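PDB 2QV5: uncharacterized protein Atu2773 from Agrobacterium tumefaciens, which is of unknown function but belongs to the divergent polysaccharide deacetylase family, so it may act on a carbohydrate. Local coordinates for residues G45-V57 and A219-R232. Residues are numbered along the deposited sequence; the frame is centred on the assembly and turned at random.
Sequences GSQKAIRDLPPEV and AFDESIAAISKWSR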
loop_
_atom_site.group_PDB
_atom_site.type_symbol
_atom_site.label_atom_id
_atom_site.label_comp_id
_atom_site.label_asym_id
_atom_site.label_seq_id
_atom_site.Cartn_x
_atom_site.Cartn_y
_atom_site.Cartn_z
ATOM N N GLY A 45 5.792 15.495 8.156
ATOM C CA GLY A 45 4.883 14.971 7.126
ATOM C C GLY A 45 3.972 13.845 7.611
ATOM O O GLY A 45 2.802 13.787 7.230
ATOM N N SER A 46 4.508 12.959 8.461
ATOM C CA SER A 46 3.729 11.852 9.027
ATOM C C SER A 46 2.712 12.374 10.022
ATOM O O SER A 46 1.576 11.896 10.049
ATOM C CB SER A 46 4.640 10.812 9.689
ATOM O OG SER A 46 5.457 10.196 8.704
ATOM N N GLN A 47 3.123 13.359 10.828
ATOM C CA GLN A 47 2.222 14.028 11.776
ATOM C C GLN A 47 1.046 14.684 11.067
ATOM O O GLN A 47 -0.096 14.545 11.506
ATOM C CB GLN A 47 2.968 15.071 12.606
ATOM C CG GLN A 47 2.171 15.584 13.808
ATOM C CD GLN A 47 2.991 16.464 14.728
ATOM O OE1 GLN A 47 4.060 16.958 14.356
ATOM N NE2 GLN A 47 2.487 16.674 15.942
ATOM N N LYS A 48 1.337 15.391 9.976
ATOM C CA LYS A 48 0.304 16.061 9.189
ATOM C C LYS A 48 -0.660 15.042 8.586
ATOM O O LYS A 48 -1.869 15.255 8.631
ATOM C CB LYS A 48 0.925 16.925 8.089
ATOM C CG LYS A 48 -0.062 17.857 7.422
ATOM C CD LYS A 48 0.591 18.684 6.326
ATOM C CE LYS A 48 -0.465 19.340 5.428
ATOM N NZ LYS A 48 -1.525 20.065 6.204
ATOM N N ALA A 49 -0.120 13.933 8.063
ATOM C CA ALA A 49 -0.933 12.856 7.449
ATOM C C ALA A 49 -1.966 12.293 8.430
ATOM O O ALA A 49 -3.127 12.149 8.083
ATOM C CB ALA A 49 -0.032 11.732 6.920
ATOM N N ILE A 50 -1.520 11.979 9.650
ATOM C CA ILE A 50 -2.371 11.437 10.707
ATOM C C ILE A 50 -3.409 12.469 11.180
ATOM O O ILE A 50 -4.580 12.137 11.392
ATOM C CB ILE A 50 -1.508 10.994 11.938
ATOM C CG1 ILE A 50 -0.494 9.908 11.551
ATOM C CG2 ILE A 50 -2.379 10.543 13.116
ATOM C CD1 ILE A 50 -1.081 8.568 11.246
ATOM N N ARG A 51 -2.960 13.713 11.352
ATOM C CA ARG A 51 -3.823 14.839 11.758
ATOM C C ARG A 51 -4.961 15.132 10.764
ATOM O O ARG A 51 -6.092 15.423 11.175
ATOM C CB ARG A 51 -2.951 16.085 11.930
ATOM C CG ARG A 51 -3.606 17.302 12.548
ATOM C CD ARG A 51 -2.603 18.450 12.541
ATOM N NE ARG A 51 -3.235 19.754 12.733
ATOM C CZ ARG A 51 -3.592 20.576 11.749
ATOM N NH1 ARG A 51 -3.385 20.241 10.478
ATOM N NH2 ARG A 51 -4.159 21.743 12.037
ATOM N N ASP A 52 -4.659 15.048 9.467
ATOM C CA ASP A 52 -5.563 15.544 8.423
ATOM C C ASP A 52 -6.407 14.528 7.655
ATOM O O ASP A 52 -7.532 14.845 7.256
ATOM C CB ASP A 52 -4.800 16.408 7.412
ATOM C CG ASP A 52 -4.283 17.707 8.006
ATOM O OD1 ASP A 52 -4.636 18.046 9.159
ATOM O OD2 ASP A 52 -3.505 18.387 7.306
ATOM N N LEU A 53 -5.869 13.337 7.396
ATOM C CA LEU A 53 -6.594 12.358 6.579
ATOM C C LEU A 53 -7.681 11.691 7.419
ATOM O O LEU A 53 -7.440 11.375 8.573
ATOM C CB LEU A 53 -5.647 11.305 5.979
ATOM C CG LEU A 53 -4.564 11.854 5.032
ATOM C CD1 LEU A 53 -3.388 10.907 4.904
ATOM C CD2 LEU A 53 -5.129 12.178 3.661
ATOM N N PRO A 54 -8.888 11.508 6.850
ATOM C CA PRO A 54 -9.912 10.715 7.535
ATOM C C PRO A 54 -9.492 9.240 7.620
ATOM O O PRO A 54 -8.694 8.780 6.779
ATOM C CB PRO A 54 -11.146 10.899 6.642
ATOM C CG PRO A 54 -10.591 11.196 5.305
ATOM C CD PRO A 54 -9.389 12.040 5.569
ATOM N N PRO A 55 -9.990 8.507 8.644
ATOM C CA PRO A 55 -9.582 7.110 8.907
ATOM C C PRO A 55 -9.841 6.115 7.773
ATOM O O PRO A 55 -9.327 5.000 7.803
ATOM C CB PRO A 55 -10.417 6.715 10.125
ATOM C CG PRO A 55 -11.481 7.720 10.236
ATOM C CD PRO A 55 -10.932 8.992 9.665
ATOM N N GLU A 56 -10.644 6.524 6.798
ATOM C CA GLU A 56 -10.986 5.678 5.657
ATOM C C GLU A 56 -9.828 5.589 4.670
ATOM O O GLU A 56 -9.800 4.699 3.839
ATOM C CB GLU A 56 -12.225 6.221 4.950
ATOM C CG GLU A 56 -13.541 6.002 5.707
ATOM C CD GLU A 56 -13.860 7.117 6.710
ATOM O OE1 GLU A 56 -13.028 8.038 6.902
ATOM O OE2 GLU A 56 -14.953 7.062 7.315
ATOM N N VAL A 57 -8.894 6.533 4.763
ATOM C CA VAL A 57 -7.704 6.545 3.923
ATOM C C VAL A 57 -6.703 5.534 4.471
ATOM O O VAL A 57 -6.322 5.574 5.652
ATOM C CB VAL A 57 -7.102 7.965 3.832
ATOM C CG1 VAL A 57 -5.790 7.982 3.023
ATOM C CG2 VAL A 57 -8.113 8.922 3.207
ATOM N N ALA A 219 2.945 10.995 1.040
ATOM C CA ALA A 219 2.579 11.983 2.062
ATOM C C ALA A 219 3.227 13.365 1.854
ATOM O O ALA A 219 3.866 13.907 2.757
ATOM C CB ALA A 219 2.878 11.441 3.471
ATOM N N PHE A 220 3.054 13.921 0.657
ATOM C CA PHE A 220 3.428 15.303 0.365
ATOM C C PHE A 220 2.321 16.181 0.920
ATOM O O PHE A 220 1.168 15.737 0.990
ATOM C CB PHE A 220 3.535 15.529 -1.148
ATOM C CG PHE A 220 4.691 14.822 -1.799
ATOM C CD1 PHE A 220 6.008 15.163 -1.481
ATOM C CD2 PHE A 220 4.464 13.843 -2.767
ATOM C CE1 PHE A 220 7.081 14.516 -2.097
ATOM C CE2 PHE A 220 5.518 13.193 -3.386
ATOM C CZ PHE A 220 6.834 13.527 -3.056
ATOM N N ASP A 221 2.665 17.409 1.324
ATOM C CA ASP A 221 1.701 18.372 1.881
ATOM C C ASP A 221 0.487 18.636 0.979
ATOM O O ASP A 221 -0.644 18.685 1.462
ATOM C CB ASP A 221 2.388 19.707 2.195
ATOM C CG ASP A 221 3.076 19.716 3.554
ATOM O OD1 ASP A 221 3.185 18.644 4.189
ATOM O OD2 ASP A 221 3.513 20.804 3.986
ATOM N N GLU A 222 0.724 18.802 -0.320
ATOM C CA GLU A 222 -0.380 19.023 -1.280
ATOM C C GLU A 222 -1.275 17.787 -1.428
ATOM O O GLU A 222 -2.498 17.903 -1.553
ATOM C CB GLU A 222 0.143 19.463 -2.651
ATOM C CG GLU A 222 0.846 20.822 -2.658
ATOM C CD GLU A 222 -0.111 22.006 -2.730
ATOM O OE1 GLU A 222 -1.314 21.808 -3.010
ATOM O OE2 GLU A 222 0.349 23.148 -2.511
ATOM N N SER A 223 -0.667 16.603 -1.399
ATOM C CA SER A 223 -1.436 15.360 -1.518
ATOM C C SER A 223 -2.371 15.191 -0.330
ATOM O O SER A 223 -3.539 14.880 -0.510
ATOM C CB SER A 223 -0.516 14.151 -1.610
ATOM O OG SER A 223 0.364 14.301 -2.698
ATOM N N ILE A 224 -1.835 15.382 0.876
ATOM C CA ILE A 224 -2.604 15.250 2.111
ATOM C C ILE A 224 -3.815 16.186 2.099
ATOM O O ILE A 224 -4.948 15.742 2.327
ATOM C CB ILE A 224 -1.718 15.504 3.363
ATOM C CG1 ILE A 224 -0.695 14.379 3.534
ATOM C CG2 ILE A 224 -2.573 15.625 4.618
ATOM C CD1 ILE A 224 0.473 14.753 4.421
ATOM N N ALA A 225 -3.580 17.460 1.789
ATOM C CA ALA A 225 -4.648 18.461 1.773
ATOM C C ALA A 225 -5.755 18.138 0.748
ATOM O O ALA A 225 -6.949 18.183 1.084
ATOM C CB ALA A 225 -4.063 19.886 1.562
ATOM N N ALA A 226 -5.363 17.769 -0.469
ATOM C CA ALA A 226 -6.315 17.460 -1.541
ATOM C C ALA A 226 -7.085 16.181 -1.266
ATOM O O ALA A 226 -8.286 16.142 -1.475
ATOM C CB ALA A 226 -5.607 17.354 -2.895
ATOM N N ILE A 227 -6.383 15.147 -0.801
ATOM C CA ILE A 227 -6.999 13.856 -0.477
ATOM C C ILE A 227 -7.913 13.961 0.740
ATOM O O ILE A 227 -9.024 13.444 0.708
ATOM C CB ILE A 227 -5.934 12.732 -0.332
ATOM C CG1 ILE A 227 -5.308 12.445 -1.702
ATOM C CG2 ILE A 227 -6.510 11.429 0.276
ATOM C CD1 ILE A 227 -4.110 11.602 -1.628
ATOM N N SER A 228 -7.482 14.669 1.783
ATOM C CA SER A 228 -8.354 14.885 2.948
ATOM C C SER A 228 -9.697 15.494 2.554
ATOM O O SER A 228 -10.747 14.975 2.930
ATOM C CB SER A 228 -7.689 15.779 3.996
ATOM O OG SER A 228 -6.513 15.173 4.498
ATOM N N LYS A 229 -9.646 16.581 1.793
ATOM C CA LYS A 229 -10.844 17.300 1.360
ATOM C C LYS A 229 -11.763 16.447 0.463
ATOM O O LYS A 229 -12.974 16.366 0.708
ATOM C CB LYS A 229 -10.426 18.580 0.642
ATOM C CG LYS A 229 -11.571 19.442 0.128
ATOM C CD LYS A 229 -11.027 20.571 -0.741
ATOM C CE LYS A 229 -12.126 21.504 -1.223
ATOM N NZ LYS A 229 -13.319 20.767 -1.732
ATOM N N TRP A 230 -11.180 15.824 -0.568
ATOM C CA TRP A 230 -11.926 14.979 -1.506
ATOM C C TRP A 230 -12.608 13.771 -0.819
ATOM O O TRP A 230 -13.790 13.503 -1.074
ATOM C CB TRP A 230 -11.004 14.514 -2.642
ATOM C CG TRP A 230 -11.726 13.846 -3.790
ATOM C CD1 TRP A 230 -12.217 14.446 -4.910
ATOM C CD2 TRP A 230 -12.035 12.451 -3.912
ATOM N NE1 TRP A 230 -12.815 13.513 -5.724
ATOM C CE2 TRP A 230 -12.719 12.280 -5.132
ATOM C CE3 TRP A 230 -11.800 11.327 -3.106
ATOM C CZ2 TRP A 230 -13.174 11.027 -5.572
ATOM C CZ3 TRP A 230 -12.259 10.083 -3.540
ATOM C CH2 TRP A 230 -12.935 9.946 -4.765
ATOM N N SER A 231 -11.870 13.071 0.055
ATOM C CA SER A 231 -12.409 11.889 0.729
ATOM C C SER A 231 -13.540 12.238 1.696
ATOM O O SER A 231 -14.474 11.449 1.861
ATOM C CB SER A 231 -11.308 11.080 1.433
ATOM O OG SER A 231 -10.498 11.906 2.246
ATOM N N ARG A 232 -13.462 13.420 2.312
ATOM C CA ARG A 232 -14.535 13.909 3.204
ATOM C C ARG A 232 -15.810 14.280 2.445
ATOM O O ARG A 232 -16.909 14.220 3.002
ATOM C CB ARG A 232 -14.055 15.099 4.028
ATOM C CG ARG A 232 -13.167 14.709 5.194
ATOM C CD ARG A 232 -12.502 15.924 5.815
ATOM N NE ARG A 232 -11.269 15.554 6.502
ATOM C CZ ARG A 232 -11.211 15.059 7.737
ATOM N NH1 ARG A 232 -12.319 14.875 8.448
ATOM N NH2 ARG A 232 -10.037 14.744 8.267
#
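I224 is the knob that helix 221-233 sets into a hole of helix 43-52 made by G45, K48, A49 and D52. Its two branches divide the work: CD1 lies 3.8 Å from A49 N and close to the methyl of A49, whereas CG2, anti to the backbone N, packs against D52 CB at 3.7 Å. One turn on, L53 CD2 meets I227 CG2 at 3.7 Å, and V57 CG2 lies against the same I227 methyl, more loosely, at 4.2 Å. I227 and V57 also rest on V36 of strand 30-39, so this apolar seam continues into the parallel sheet beneath both helices.

Over residues 45-52 and 221-232 the axes run almost parallel, 6° apart, and approach to 9.9 Å. The chains come closest where the small S228 meets the end of helix 43-52, its CA 4.8 Å from L53 CA; its hydroxyl is satisfied within its own helix, OG donating to I224 O. In one of its two conformers S231 OG likewise donates to I227 O.

Farther out, the extended chain of R232 brings NH2 to D52 O, a 2.7 Å bond with an N-H...O angle of 162°. The carbonyl oxygen lies in the guanidinium plane, but the nitrogen stands above the carbonyl plane; P54 packs over one guanidinium face. The salt bridges of the D52 carboxylate to K48 and R51 stay within helix 43-52, whereas R232 links helix 221-233 to the C-terminal end of helix 43-52. There the cationic guanidinium would polarise the D52 carbonyl and probably offsets part of the negative end of the helix dipole.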